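Local structure of DSBA-like thioredoxin domain-containing protein (Pseudomonas aeruginosa PAO1, 5HFI) at residues A[77-88]-A[122-130]; A[100-111]-A[145-156]. The protein is a cytosolic disulfide reductase of the thioredoxin superfamily that binds glutathione and probably works by thiol-disulfide exchange at a CxxC motif. One frame throughout, in Å; residues are numbered along the deposited sequence.

Contact 1: residues A[77-88]-A[122-130]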
loop_
_atom_site.group_PDB
_atom_site.type_symbol
_atom_site.label_atom_id
_atom_site.label_comp_id
_atom_site.label_asym_id
_atom_site.label_seq_id
_atom_site.Cartn_x
_atom_site.Cartn_y
_atom_site.Cartn_z
ATOM N N PHE A 77 7.429 -3.112 13.532
ATOM C CA PHE A 77 6.638 -1.981 13.996
ATOM C C PHE A 77 7.465 -1.210 15.015
ATOM O O PHE A 77 8.045 -1.810 15.926
ATOM C CB PHE A 77 5.309 -2.444 14.604
ATOM C CG PHE A 77 4.378 -3.098 13.615
ATOM C CD1 PHE A 77 3.328 -2.388 13.057
ATOM C CD2 PHE A 77 4.550 -4.425 13.248
ATOM C CE1 PHE A 77 2.468 -2.983 12.152
ATOM C CE2 PHE A 77 3.697 -5.026 12.340
ATOM C CZ PHE A 77 2.654 -4.303 11.792
ATOM N N GLY A 78 7.526 0.113 14.857
ATOM C CA GLY A 78 8.422 0.937 15.637
ATOM C C GLY A 78 7.780 1.551 16.867
ATOM O O GLY A 78 6.563 1.693 16.956
ATOM N N LYS A 79 8.636 1.929 17.822
ATOM C CA LYS A 79 8.151 2.549 19.053
ATOM C C LYS A 79 7.499 3.900 18.785
ATOM O O LYS A 79 6.560 4.283 19.492
ATOM C CB LYS A 79 9.297 2.703 20.054
ATOM C CG LYS A 79 10.435 3.594 19.574
ATOM C CD LYS A 79 11.484 3.785 20.659
ATOM C CE LYS A 79 12.647 4.629 20.159
ATOM N NZ LYS A 79 13.395 3.956 19.061
ATOM N N ASP A 80 7.973 4.633 17.774
ATOM C CA ASP A 80 7.354 5.912 17.445
ATOM C C ASP A 80 5.967 5.735 16.845
ATOM O O ASP A 80 5.198 6.700 16.789
ATOM C CB ASP A 80 8.248 6.704 16.491
ATOM C CG ASP A 80 9.563 7.118 17.131
ATOM O OD1 ASP A 80 10.595 7.110 16.429
ATOM O OD2 ASP A 80 9.565 7.452 18.334
ATOM N N TYR A 81 5.634 4.525 16.397
ATOM C CA TYR A 81 4.285 4.209 15.942
ATOM C C TYR A 81 3.402 3.762 17.105
ATOM O O TYR A 81 2.341 4.347 17.347
ATOM C CB TYR A 81 4.343 3.131 14.854
ATOM C CG TYR A 81 3.006 2.506 14.530
ATOM C CD1 TYR A 81 2.709 1.210 14.930
ATOM C CD2 TYR A 81 2.041 3.212 13.824
ATOM C CE1 TYR A 81 1.487 0.634 14.635
ATOM C CE2 TYR A 81 0.814 2.645 13.524
ATOM C CZ TYR A 81 0.545 1.356 13.932
ATOM O OH TYR A 81 -0.670 0.785 13.638
ATOM N N PHE A 82 3.837 2.728 17.833
ATOM C CA PHE A 82 3.059 2.209 18.956
ATOM C C PHE A 82 2.815 3.281 20.010
ATOM O O PHE A 82 1.685 3.465 20.477
ATOM C CB PHE A 82 3.781 1.017 19.589
ATOM C CG PHE A 82 3.636 -0.268 18.826
ATOM C CD1 PHE A 82 2.425 -0.624 18.257
ATOM C CD2 PHE A 82 4.714 -1.126 18.687
ATOM C CE1 PHE A 82 2.293 -1.810 17.558
ATOM C CE2 PHE A 82 4.589 -2.312 17.994
ATOM C CZ PHE A 82 3.377 -2.656 17.428
ATOM N N ASP A 83 3.870 3.990 20.408
ATOM C CA ASP A 83 3.811 4.907 21.539
ATOM C C ASP A 83 3.906 6.369 21.122
ATOM O O ASP A 83 4.040 7.241 21.986
ATOM C CB ASP A 83 4.916 4.569 22.541
ATOM C CG ASP A 83 4.763 3.178 23.130
ATOM O OD1 ASP A 83 3.610 2.757 23.368
ATOM O OD2 ASP A 83 5.792 2.505 23.349
ATOM N N GLY A 84 3.838 6.659 19.826
ATOM C CA GLY A 84 3.872 8.033 19.369
ATOM C C GLY A 84 2.683 8.398 18.508
ATOM O O GLY A 84 1.838 9.204 18.906
ATOM N N LEU A 85 2.606 7.798 17.320
ATOM C CA LEU A 85 1.529 8.116 16.389
ATOM C C LEU A 85 0.182 7.636 16.917
ATOM O O LEU A 85 -0.792 8.397 16.944
ATOM C CB LEU A 85 1.823 7.494 15.024
ATOM C CG LEU A 85 0.816 7.795 13.917
ATOM C CD1 LEU A 85 0.758 9.283 13.651
ATOM C CD2 LEU A 85 1.172 7.035 12.655
ATOM N N LEU A 86 0.104 6.372 17.339
ATOM C CA LEU A 86 -1.150 5.826 17.843
ATOM C C LEU A 86 -1.580 6.469 19.152
ATOM O O LEU A 86 -2.705 6.233 19.604
ATOM C CB LEU A 86 -1.022 4.313 18.007
ATOM C CG LEU A 86 -1.130 3.567 16.675
ATOM C CD1 LEU A 86 -1.101 2.066 16.878
ATOM C CD2 LEU A 86 -2.389 3.993 15.936
ATOM N N ARG A 87 -0.715 7.274 19.760
ATOM C CA ARG A 87 -1.034 8.028 20.958
ATOM C C ARG A 87 -1.281 9.505 20.668
ATOM O O ARG A 87 -1.633 10.253 21.586
ATOM C CB ARG A 87 0.101 7.875 21.972
ATOM C CG ARG A 87 0.535 6.428 22.208
ATOM C CD ARG A 87 0.179 5.977 23.611
ATOM N NE ARG A 87 0.779 4.704 24.000
ATOM C CZ ARG A 87 0.268 3.900 24.928
ATOM N NH1 ARG A 87 -0.852 4.236 25.552
ATOM N NH2 ARG A 87 0.874 2.762 25.233
ATOM N N ASP A 88 -1.116 9.932 19.417
ATOM C CA ASP A 88 -1.237 11.335 19.031
ATOM C C ASP A 88 -2.698 11.639 18.714
ATOM O O ASP A 88 -3.233 11.165 17.708
ATOM C CB ASP A 88 -0.339 11.638 17.834
ATOM C CG ASP A 88 -0.459 13.074 17.353
ATOM O OD1 ASP A 88 -0.055 13.349 16.203
ATOM O OD2 ASP A 88 -0.948 13.931 18.121
ATOM N N ALA A 122 7.212 4.818 6.820
ATOM C CA ALA A 122 7.066 6.083 7.537
ATOM C C ALA A 122 5.969 5.995 8.591
ATOM O O ALA A 122 6.085 6.582 9.672
ATOM C CB ALA A 122 6.776 7.214 6.552
ATOM N N HIS A 123 4.918 5.277 8.310
ATOM C CA HIS A 123 3.802 5.128 9.230
ATOM C C HIS A 123 4.084 4.095 10.346
ATOM O O HIS A 123 4.128 4.469 11.484
ATOM C CB HIS A 123 2.580 4.708 8.451
ATOM C CG HIS A 123 1.331 4.537 9.255
ATOM N ND1 HIS A 123 0.549 5.594 9.647
ATOM C CD2 HIS A 123 0.677 3.428 9.646
ATOM C CE1 HIS A 123 -0.509 5.141 10.271
ATOM N NE2 HIS A 123 -0.449 3.831 10.296
ATOM N N TYR A 124 4.395 2.845 9.961
ATOM C CA TYR A 124 4.473 1.762 10.939
ATOM C C TYR A 124 5.807 1.711 11.674
ATOM O O TYR A 124 5.862 1.230 12.811
ATOM C CB TYR A 124 4.212 0.425 10.244
ATOM C CG TYR A 124 2.793 0.270 9.756
ATOM C CD1 TYR A 124 1.758 0.042 10.655
ATOM C CD2 TYR A 124 2.487 0.365 8.402
ATOM C CE1 TYR A 124 0.462 -0.098 10.221
ATOM C CE2 TYR A 124 1.191 0.229 7.957
ATOM C CZ TYR A 124 0.183 -0.004 8.874
ATOM O OH TYR A 124 -1.117 -0.145 8.458
ATOM N N VAL A 125 6.885 2.174 11.055
ATOM C CA VAL A 125 8.202 2.160 11.680
ATOM C C VAL A 125 8.542 3.511 12.293
ATOM O O VAL A 125 8.948 3.591 13.451
ATOM C CB VAL A 125 9.272 1.720 10.657
ATOM C CG1 VAL A 125 10.662 1.851 11.255
ATOM C CG2 VAL A 125 9.008 0.296 10.203
ATOM N N GLU A 126 8.363 4.586 11.531
ATOM C CA GLU A 126 8.793 5.912 11.953
ATOM C C GLU A 126 7.710 6.704 12.672
ATOM O O GLU A 126 8.023 7.731 13.285
ATOM C CB GLU A 126 9.283 6.709 10.739
ATOM C CG GLU A 126 10.575 6.175 10.142
ATOM C CD GLU A 126 10.809 6.656 8.716
ATOM O OE1 GLU A 126 11.262 5.839 7.884
ATOM O OE2 GLU A 126 10.536 7.844 8.433
ATOM N N GLY A 127 6.456 6.264 12.617
ATOM C CA GLY A 127 5.387 6.990 13.275
ATOM C C GLY A 127 5.110 8.354 12.684
ATOM O O GLY A 127 4.679 9.259 13.406
ATOM N N ARG A 128 5.358 8.529 11.389
ATOM C CA ARG A 128 5.088 9.796 10.729
ATOM C C ARG A 128 3.605 9.922 10.393
ATOM O O ARG A 128 2.861 8.937 10.356
ATOM C CB ARG A 128 5.919 9.927 9.452
ATOM C CG ARG A 128 7.394 9.629 9.630
ATOM C CD ARG A 128 8.040 10.610 10.587
ATOM N NE ARG A 128 7.755 11.995 10.225
ATOM C CZ ARG A 128 8.402 12.671 9.280
ATOM N NH1 ARG A 128 9.375 12.089 8.592
ATOM N NH2 ARG A 128 8.074 13.930 9.023
ATOM N N ARG A 129 3.180 11.158 10.135
ATOM C CA ARG A 129 1.786 11.458 9.805
ATOM C C ARG A 129 1.662 11.475 8.284
ATOM O O ARG A 129 1.792 12.514 7.639
ATOM C CB ARG A 129 1.351 12.772 10.445
ATOM C CG ARG A 129 1.496 12.755 11.958
ATOM C CD ARG A 129 0.504 13.673 12.634
ATOM N NE ARG A 129 1.025 15.026 12.687
ATOM C CZ ARG A 129 0.528 15.969 13.475
ATOM N NH1 ARG A 129 -0.494 15.686 14.277
ATOM N NH2 ARG A 129 1.055 17.187 13.470
ATOM N N ILE A 130 1.394 10.297 7.706
ATOM C CA ILE A 130 1.369 10.158 6.250
ATOM C C ILE A 130 0.136 10.776 5.614
ATOM O O ILE A 130 0.030 10.794 4.381
ATOM C CB ILE A 130 1.473 8.677 5.831
ATOM C CG1 ILE A 130 0.274 7.886 6.345
ATOM C CG2 ILE A 130 2.767 8.069 6.354
ATOM C CD1 ILE A 130 0.241 6.451 5.862
HETATM O O HOH W 1 10.202 4.070 15.751
HETATM O O HOH W 2 5.544 10.059 16.263
HETATM O O HOH W 3 10.643 8.717 13.670
HETATM O O HOH W 4 -2.176 1.918 11.806
#
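Tyr81 reaches from helix 79-85 across the backbone that ends helix 112-124. Its CG is anti to the backbone N (chi1 167°), which carries the ring toward His123 and Tyr124. Tyr81 CB rests 3.2 Å from Tyr124 O and Tyr81 CD2 lies 3.4 Å from His123 O. Further out, Tyr81 CE2 comes within 3.7 Å of His123 NE2, the two rings meeting obliquely, while CZ sits beside Tyr124 CD1. Tyr124 turns an edge to this face of the Tyr81 ring in an edge-to-face pair with planes at 61°; Leu86 CG lies over the rim of the opposite face. At the tip, Tyr81 OH is hydrogen-bonded to Asp66, and it accepts a hydrogen bond from a water that also contacts His123 NE2.

Phe77 CE1 lies 3.4 Å from Tyr124 CD1. Gly78 N donates a nearly straight hydrogen bond to Tyr124 O (2.9 Å, 175°), in the carbonyl plane. Gly127, with positive phi, brings its CA to 3.5 Å from Asp80 O. Waters link Asp80 N to Val125 O and Asp80 OD1 to Glu126 O; a third, on Gly127 O, reaches Asp80 O weakly. Leu85 CD2 rests against both His123 ND1 and Arg128 O. Asp88 OD1 forms a salt bridge with Arg129 NH1 (3.1 Å), both residues also bonding Ser90 OG.

Phe77, Tyr81, His123 and Tyr124 thus form an aromatic cluster in the helical part of this DsbA-like protein. Tyr124 stacks on Tyr21 and lies about 6 Å, side chain to side chain, from Cys17, the residue that binds glutathione covalently.

Contact 2: residues A[100-111]-A[145-156]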
loop_
_atom_site.group_PDB
_atom_site.type_symbol
_atom_site.label_atom_id
_atom_site.label_comp_id
_atom_site.label_asym_id
_atom_site.label_seq_id
_atom_site.Cartn_x
_atom_site.Cartn_y
_atom_site.Cartn_z
ATOM N N ALA A 100 -2.747 9.316 -3.122
ATOM C CA ALA A 100 -2.356 10.300 -4.126
ATOM C C ALA A 100 -0.842 10.358 -4.292
ATOM O O ALA A 100 -0.347 10.561 -5.408
ATOM C CB ALA A 100 -2.904 11.680 -3.758
ATOM N N ALA A 101 -0.093 10.176 -3.203
ATOM C CA ALA A 101 1.364 10.159 -3.303
ATOM C C ALA A 101 1.845 8.965 -4.119
ATOM O O ALA A 101 2.797 9.082 -4.899
ATOM C CB ALA A 101 1.986 10.144 -1.905
ATOM N N VAL A 102 1.198 7.811 -3.952
ATOM C CA VAL A 102 1.544 6.639 -4.753
ATOM C C VAL A 102 1.237 6.902 -6.223
ATOM O O VAL A 102 2.050 6.610 -7.109
ATOM C CB VAL A 102 0.794 5.397 -4.235
ATOM C CG1 VAL A 102 0.916 4.246 -5.217
ATOM C CG2 VAL A 102 1.302 5.001 -2.848
ATOM N N LEU A 103 0.054 7.457 -6.500
ATOM C CA LEU A 103 -0.299 7.818 -7.871
ATOM C C LEU A 103 0.710 8.790 -8.465
ATOM O O LEU A 103 1.133 8.630 -9.617
ATOM C CB LEU A 103 -1.700 8.430 -7.909
ATOM C CG LEU A 103 -2.889 7.479 -7.775
ATOM C CD1 LEU A 103 -4.191 8.264 -7.821
ATOM C CD2 LEU A 103 -2.850 6.436 -8.876
ATOM N N ALA A 104 1.103 9.809 -7.695
ATOM C CA ALA A 104 2.039 10.807 -8.200
ATOM C C ALA A 104 3.411 10.201 -8.468
ATOM O O ALA A 104 4.042 10.508 -9.486
ATOM C CB ALA A 104 2.146 11.969 -7.212
ATOM N N ALA A 105 3.892 9.343 -7.564
ATOM C CA ALA A 105 5.180 8.691 -7.779
ATOM C C ALA A 105 5.149 7.804 -9.016
ATOM O O ALA A 105 6.133 7.731 -9.763
ATOM C CB ALA A 105 5.570 7.873 -6.550
ATOM N N GLU A 106 4.028 7.116 -9.246
ATOM C CA GLU A 106 3.913 6.285 -10.438
ATOM C C GLU A 106 3.837 7.140 -11.698
ATOM O O GLU A 106 4.451 6.808 -12.719
ATOM C CB GLU A 106 2.692 5.371 -10.326
ATOM C CG GLU A 106 2.507 4.428 -11.507
ATOM C CD GLU A 106 3.642 3.428 -11.651
ATOM O OE1 GLU A 106 4.293 3.101 -10.634
ATOM O OE2 GLU A 106 3.882 2.968 -12.787
ATOM N N ALA A 107 3.101 8.253 -11.640
ATOM C CA ALA A 107 2.971 9.121 -12.806
ATOM C C ALA A 107 4.294 9.795 -13.152
ATOM O O ALA A 107 4.652 9.904 -14.331
ATOM C CB ALA A 107 1.887 10.171 -12.560
ATOM N N LEU A 108 5.033 10.252 -12.140
ATOM C CA LEU A 108 6.271 10.984 -12.387
ATOM C C LEU A 108 7.403 10.058 -12.809
ATOM O O LEU A 108 8.113 10.333 -13.781
ATOM C CB LEU A 108 6.683 11.759 -11.136
ATOM C CG LEU A 108 6.501 13.273 -11.102
ATOM C CD1 LEU A 108 7.208 13.814 -9.881
ATOM C CD2 LEU A 108 7.044 13.919 -12.364
ATOM N N ASP A 109 7.590 8.959 -12.081
ATOM C CA ASP A 109 8.823 8.193 -12.192
ATOM C C ASP A 109 8.587 6.687 -12.214
ATOM O O ASP A 109 9.562 5.927 -12.149
ATOM C CB ASP A 109 9.762 8.556 -11.031
ATOM C CG ASP A 109 11.197 8.748 -11.474
ATOM O OD1 ASP A 109 11.606 8.104 -12.454
ATOM O OD2 ASP A 109 11.922 9.540 -10.838
ATOM N N GLY A 110 7.341 6.231 -12.305
ATOM C CA GLY A 110 7.070 4.807 -12.215
ATOM C C GLY A 110 7.504 4.192 -10.904
ATOM O O GLY A 110 7.887 3.018 -10.872
ATOM N N LEU A 111 7.458 4.959 -9.816
ATOM C CA LEU A 111 7.906 4.509 -8.505
ATOM C C LEU A 111 6.743 4.318 -7.535
ATOM O O LEU A 111 6.890 4.551 -6.333
ATOM C CB LEU A 111 8.918 5.495 -7.924
ATOM C CG LEU A 111 10.283 5.549 -8.611
ATOM C CD1 LEU A 111 11.141 6.633 -7.997
ATOM C CD2 LEU A 111 10.974 4.205 -8.503
ATOM N N LEU A 145 12.544 12.618 -5.943
ATOM C CA LEU A 145 11.518 13.207 -6.796
ATOM C C LEU A 145 11.264 14.680 -6.474
ATOM O O LEU A 145 10.248 15.229 -6.910
ATOM C CB LEU A 145 10.204 12.415 -6.691
ATOM C CG LEU A 145 9.956 11.001 -7.261
ATOM C CD1 LEU A 145 11.222 10.168 -7.460
ATOM C CD2 LEU A 145 8.940 10.231 -6.400
ATOM N N GLY A 146 12.177 15.339 -5.750
ATOM C CA GLY A 146 11.922 16.697 -5.281
ATOM C C GLY A 146 11.592 17.694 -6.377
ATOM O O GLY A 146 10.947 18.715 -6.119
ATOM N N GLU A 147 12.024 17.423 -7.607
ATOM C CA GLU A 147 11.721 18.290 -8.744
ATOM C C GLU A 147 10.454 17.780 -9.418
ATOM O O GLU A 147 10.492 16.842 -10.217
ATOM C CB GLU A 147 12.892 18.334 -9.719
ATOM C CG GLU A 147 12.638 19.194 -10.946
ATOM C CD GLU A 147 12.303 20.633 -10.598
ATOM O OE1 GLU A 147 11.114 20.932 -10.358
ATOM O OE2 GLU A 147 13.231 21.468 -10.560
ATOM N N GLY A 148 9.321 18.396 -9.086
ATOM C CA GLY A 148 8.056 18.105 -9.729
ATOM C C GLY A 148 7.077 17.297 -8.903
ATOM O O GLY A 148 5.894 17.249 -9.262
ATOM N N PHE A 149 7.514 16.658 -7.814
ATOM C CA PHE A 149 6.594 15.797 -7.071
ATOM C C PHE A 149 5.502 16.606 -6.388
ATOM O O PHE A 149 4.353 16.157 -6.310
ATOM C CB PHE A 149 7.352 14.951 -6.048
ATOM C CG PHE A 149 6.474 14.012 -5.267
ATOM C CD1 PHE A 149 6.016 12.838 -5.840
ATOM C CD2 PHE A 149 6.125 14.295 -3.958
ATOM C CE1 PHE A 149 5.213 11.971 -5.128
ATOM C CE2 PHE A 149 5.324 13.432 -3.240
ATOM C CZ PHE A 149 4.867 12.267 -3.825
ATOM N N ALA A 150 5.838 17.799 -5.891
ATOM C CA ALA A 150 4.835 18.634 -5.236
ATOM C C ALA A 150 3.666 18.915 -6.169
ATOM O O ALA A 150 2.501 18.755 -5.788
ATOM C CB ALA A 150 5.468 19.939 -4.756
ATOM N N GLU A 151 3.961 19.316 -7.410
ATOM C CA GLU A 151 2.898 19.613 -8.365
ATOM C C GLU A 151 2.147 18.351 -8.764
ATOM O O GLU A 151 0.918 18.377 -8.897
ATOM C CB GLU A 151 3.462 20.299 -9.609
ATOM C CG GLU A 151 3.973 21.715 -9.375
ATOM C CD GLU A 151 5.241 21.763 -8.533
ATOM O OE1 GLU A 151 6.033 20.794 -8.607
ATOM O OE2 GLU A 151 5.434 22.767 -7.805
ATOM N N ALA A 152 2.867 17.245 -8.972
ATOM C CA ALA A 152 2.208 15.993 -9.333
ATOM C C ALA A 152 1.303 15.500 -8.211
ATOM O O ALA A 152 0.205 14.991 -8.470
ATOM C CB ALA A 152 3.253 14.935 -9.687
ATOM N N PHE A 153 1.743 15.640 -6.959
ATOM C CA PHE A 153 0.923 15.203 -5.834
ATOM C C PHE A 153 -0.352 16.029 -5.728
ATOM O O PHE A 153 -1.440 15.484 -5.505
ATOM C CB PHE A 153 1.722 15.280 -4.533
ATOM C CG PHE A 153 0.889 15.055 -3.302
ATOM C CD1 PHE A 153 0.637 13.770 -2.858
ATOM C CD2 PHE A 153 0.380 16.124 -2.580
ATOM C CE1 PHE A 153 -0.123 13.549 -1.734
ATOM C CE2 PHE A 153 -0.379 15.911 -1.449
ATOM C CZ PHE A 153 -0.630 14.617 -1.024
ATOM N N ASP A 154 -0.237 17.350 -5.862
ATOM C CA ASP A 154 -1.428 18.186 -5.776
ATOM C C ASP A 154 -2.379 17.900 -6.932
ATOM O O ASP A 154 -3.603 17.900 -6.754
ATOM C CB ASP A 154 -1.033 19.661 -5.734
ATOM C CG ASP A 154 -0.188 20.007 -4.513
ATOM O OD1 ASP A 154 0.654 20.925 -4.610
ATOM O OD2 ASP A 154 -0.363 19.359 -3.456
ATOM N N ALA A 155 -1.834 17.627 -8.121
ATOM C CA ALA A 155 -2.681 17.287 -9.260
ATOM C C ALA A 155 -3.366 15.939 -9.064
ATOM O O ALA A 155 -4.558 15.794 -9.358
ATOM C CB ALA A 155 -1.857 17.286 -10.547
ATOM N N CYS A 156 -2.632 14.940 -8.569
ATOM C CA CYS A 156 -3.218 13.619 -8.374
ATOM C C CYS A 156 -4.251 13.599 -7.256
ATOM O O CYS A 156 -5.116 12.718 -7.250
ATOM C CB CYS A 156 -2.123 12.591 -8.077
ATOM S SG CYS A 156 -1.099 12.156 -9.507
#
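Ala104 is a knob in a hole of helix 149-157, its CB lodged among Phe149, Ala152, Phe153 and Cys156 and 3.7 Å from Phe149 CE1. The reciprocal knob is Phe149, whose ring fits among Ala101, Ala104, Ala105 and Leu108. With CG anti to the backbone N (chi1 -179°), the ring turns its edge to the other helix, where Ala101 O and Ala105 N lie near its plane. Phe153 also presents an edge, with Ala101 N 3.7 Å from Phe153 CE1; Ala100 CB touches it obliquely. Leu136 of helix 133-142 backs both Ala101 and Phe153. The small alanines are consistent with the close approach of the axes of 100-109 and 149-156, 8.2 Å, at 125° between their directions.

Sulfur makes a second kind of contact: Cys156 SG sits 3.7 Å from Ala104 CA and also touches Leu103 CB.

Aliphatic contacts complete the interface toward Leu111 and Leu145, beyond the helix ends. Leu108 CD1 lies 3.5 Å from Phe149 CA, while its CG meets Ala152 CB. Leu145 spreads its branches, CD1 against Leu111 CD1 (3.6 Å) and CD2 against Ala105 CB.

Direct hydrogen bonds and salt bridges between the segments are absent, so the joint rests on apolar shape fit.

From the N terminus, the chain passes the Cys17 region and reaches 77-88, the first half of contact 1. It then runs through helix 96-109, which with the turn after it supplies 100-111 to contact 2, and continues into helix 112-124, whose end returns to 77-88 and closes the first loop. Helix 133-142 follows, and 145-156 closes the second loop on helix 96-109. The segments alternate, so the loops cross rather than nest, each spanning 33 intervening residues that are mostly helical. The centres of the two contacts lie about 24 Å apart. Contact 1 ties helix 79-85 to the end of helix 112-124 near the glutathione site; contact 2 joins helices 96-109 and 149-157 away from it.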